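Side-chain contact in DUF4973 domain-containing protein (PDB 4QNI), which is of unknown function but is probably an auxiliary nutrient-binding protein built of two domains: residues D75-N78 with I79-Y82. Residues are numbered along the deposited sequence; the frame is centred on the assembly and turned at random.
Sequences DTLN and ILNY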
ATOM      1  N   ASP A  75     -14.376 -26.345   2.552  1.00 43.47           N
ATOM      2  CA  ASP A  75     -12.912 -26.408   2.373  1.00 45.10           C
ATOM      3  C   ASP A  75     -12.251 -25.077   2.560  1.00 47.15           C
ATOM      4  O   ASP A  75     -11.352 -24.986   3.380  1.00 47.79           O
ATOM      5  CB  ASP A  75     -12.520 -26.965   0.993  1.00 48.46           C
ATOM      6  CG  ASP A  75     -12.653 -28.454   0.849  1.00 69.05           C
ATOM      7  OD1 ASP A  75     -12.331 -29.178   1.821  1.00 72.59           O
ATOM      8  OD2 ASP A  75     -13.026 -28.906  -0.254  1.00 83.00           O
ATOM      9  N   THR A  76     -12.701 -24.040   1.833  1.00 42.43           N
ATOM     10  CA  THR A  76     -12.140 -22.686   1.941  1.00 41.76           C
ATOM     11  C   THR A  76     -12.319 -22.150   3.376  1.00 43.96           C
ATOM     12  O   THR A  76     -11.407 -21.521   3.905  1.00 44.00           O
ATOM     13  CB  THR A  76     -12.779 -21.776   0.884  1.00 47.04           C
ATOM     14  OG1 THR A  76     -12.555 -22.358  -0.400  1.00 49.09           O
ATOM     15  CG2 THR A  76     -12.215 -20.363   0.895  1.00 41.19           C
ATOM     16  N   LEU A  77     -13.475 -22.411   4.001  1.00 40.18           N
ATOM     17  CA  LEU A  77     -13.719 -21.981   5.375  1.00 39.64           C
ATOM     18  C   LEU A  77     -12.723 -22.672   6.312  1.00 44.32           C
ATOM     19  O   LEU A  77     -12.133 -22.007   7.166  1.00 44.77           O
ATOM     20  CB  LEU A  77     -15.181 -22.276   5.794  1.00 38.99           C
ATOM     21  CG  LEU A  77     -15.586 -21.901   7.223  1.00 41.15           C
ATOM     22  CD1 LEU A  77     -15.254 -20.450   7.546  1.00 39.24           C
ATOM     23  CD2 LEU A  77     -17.060 -22.159   7.448  1.00 41.35           C
ATOM     24  N   ASN A  78     -12.509 -23.994   6.135  1.00 41.22           N
ATOM     25  CA  ASN A  78     -11.537 -24.730   6.952  1.00 42.73           C
ATOM     26  C   ASN A  78     -10.127 -24.148   6.845  1.00 49.02           C
ATOM     27  O   ASN A  78      -9.514 -23.906   7.880  1.00 49.26           O
ATOM     28  CB  ASN A  78     -11.520 -26.196   6.586  1.00 43.01           C
ATOM     29  CG  ASN A  78     -12.757 -26.917   7.062  1.00 55.82           C
ATOM     30  OD1 ASN A  78     -13.494 -26.439   7.927  1.00 42.82           O
ATOM     31  ND2 ASN A  78     -13.026 -28.068   6.484  1.00 46.63           N
ATOM     32  N   ILE A  79      -9.627 -23.888   5.607  1.00 47.57           N
ATOM     33  CA  ILE A  79      -8.302 -23.270   5.377  1.00 48.40           C
ATOM     34  C   ILE A  79      -8.251 -21.923   6.111  1.00 53.03           C
ATOM     35  O   ILE A  79      -7.326 -21.682   6.889  1.00 52.35           O
ATOM     36  CB  ILE A  79      -7.962 -23.100   3.870  1.00 50.76           C
ATOM     37  CG1 ILE A  79      -8.144 -24.388   3.035  1.00 51.32           C
ATOM     38  CG2 ILE A  79      -6.607 -22.410   3.635  1.00 51.14           C
ATOM     39  CD1 ILE A  79      -7.278 -25.477   3.351  1.00 63.72           C
ATOM     40  N   LEU A  80      -9.289 -21.085   5.907  1.00 49.00           N
ATOM     41  CA  LEU A  80      -9.351 -19.770   6.513  1.00 48.43           C
ATOM     42  C   LEU A  80      -9.316 -19.884   8.037  1.00 51.16           C
ATOM     43  O   LEU A  80      -8.581 -19.124   8.664  1.00 50.96           O
ATOM     44  CB  LEU A  80     -10.590 -18.985   6.031  1.00 47.92           C
ATOM     45  CG  LEU A  80     -10.783 -17.600   6.697  1.00 53.02           C
ATOM     46  CD1 LEU A  80     -11.054 -16.527   5.689  1.00 52.78           C
ATOM     47  CD2 LEU A  80     -11.852 -17.655   7.691  1.00 55.57           C
ATOM     48  N   ASN A  81     -10.112 -20.802   8.634  1.00 47.43           N
ATOM     49  CA  ASN A  81     -10.123 -20.976  10.094  1.00 47.53           C
ATOM     50  C   ASN A  81      -8.739 -21.384  10.632  1.00 52.11           C
ATOM     51  O   ASN A  81      -8.290 -20.804  11.620  1.00 49.53           O
ATOM     52  CB  ASN A  81     -11.173 -21.997  10.536  1.00 43.69           C
ATOM     53  CG  ASN A  81     -12.542 -21.414  10.711  1.00 50.12           C
ATOM     54  OD1 ASN A  81     -12.702 -20.269  11.142  1.00 43.83           O
ATOM     55  ND2 ASN A  81     -13.567 -22.195  10.390  1.00 37.64           N
ATOM     56  N   TYR A  82      -8.064 -22.360   9.981  1.00 51.57           N
ATOM     57  CA  TYR A  82      -6.747 -22.791  10.456  1.00 55.18           C
ATOM     58  C   TYR A  82      -5.698 -21.699  10.257  1.00 60.61           C
ATOM     59  O   TYR A  82      -4.904 -21.459  11.170  1.00 60.06           O
ATOM     60  CB  TYR A  82      -6.278 -24.122   9.860  1.00 58.48           C
ATOM     61  CG  TYR A  82      -5.249 -24.774  10.762  1.00 67.09           C
ATOM     62  CD1 TYR A  82      -5.637 -25.517  11.877  1.00 70.75           C
ATOM     63  CD2 TYR A  82      -3.881 -24.589  10.546  1.00 69.97           C
ATOM     64  CE1 TYR A  82      -4.688 -26.087  12.735  1.00 74.34           C
ATOM     65  CE2 TYR A  82      -2.930 -25.128  11.413  1.00 72.69           C
ATOM     66  CZ  TYR A  82      -3.336 -25.898  12.493  1.00 80.90           C
ATOM     67  OH  TYR A  82      -2.397 -26.450  13.339  1.00 83.18           O
TER
HETATM   68  O   HOH W   1     -13.363 -25.099  10.042  1.00 49.62           O
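Asn81 N donates to Leu77 O at 2.8 Å, and one residue further on Tyr82 N donates to Asn78 O at 3.0 Å; Ile79 to Asp75 and Leu80 to Thr76 repeat the i to i+4 bond, all four N-H groups lying within 20° of straight. On the flank of this turn a water joins two amides three residues apart. It donates to Asn78 OD1 at 2.5 Å and accepts from Asn81 ND2 at 2.9 Å, bridging an acceptor to a donor, which is consistent with the amide orientations set by their other partners. Neighbours on the same face of the helix, both asparagines carry CG beside the backbone N (chi1 -72° in Asn78, -85° in Asn81), a setting that leaves the two amides close enough for one water to span. The other end of each amide is held as well: Asn81 OD1 accepts from Tyr93 N, at the start of strand 93-95, and Asn78 ND2 donates to Asn117 of the second subunit, whose side chain also bonds Asp75. These residues belong to helix 74-85, the only helix in a chain rich in strands; it falls in the DUF4973 family, of the E-set clan, directly follows strand 66-72 and lies over the mixed sheet that includes that strand. Leu77 packs on this sheet, touching Val137 and Pro139 of strand 135-142. Leu77 CD1 also lies 3.7 Å from Asn81 ND2, the two side chains crossing at a slant, and 4.4 Å from Leu80 CD2, a looser apolar contact. Thr76 rests on strand 160-168, its OG1 hydrogen-bonded to Asp73. Ile79 folds CG1 back along the helix to 3.3 Å from Asp75 O and packs on Val56 of the second subunit, while Tyr82 reaches Pro53 of that same neighbouring chain.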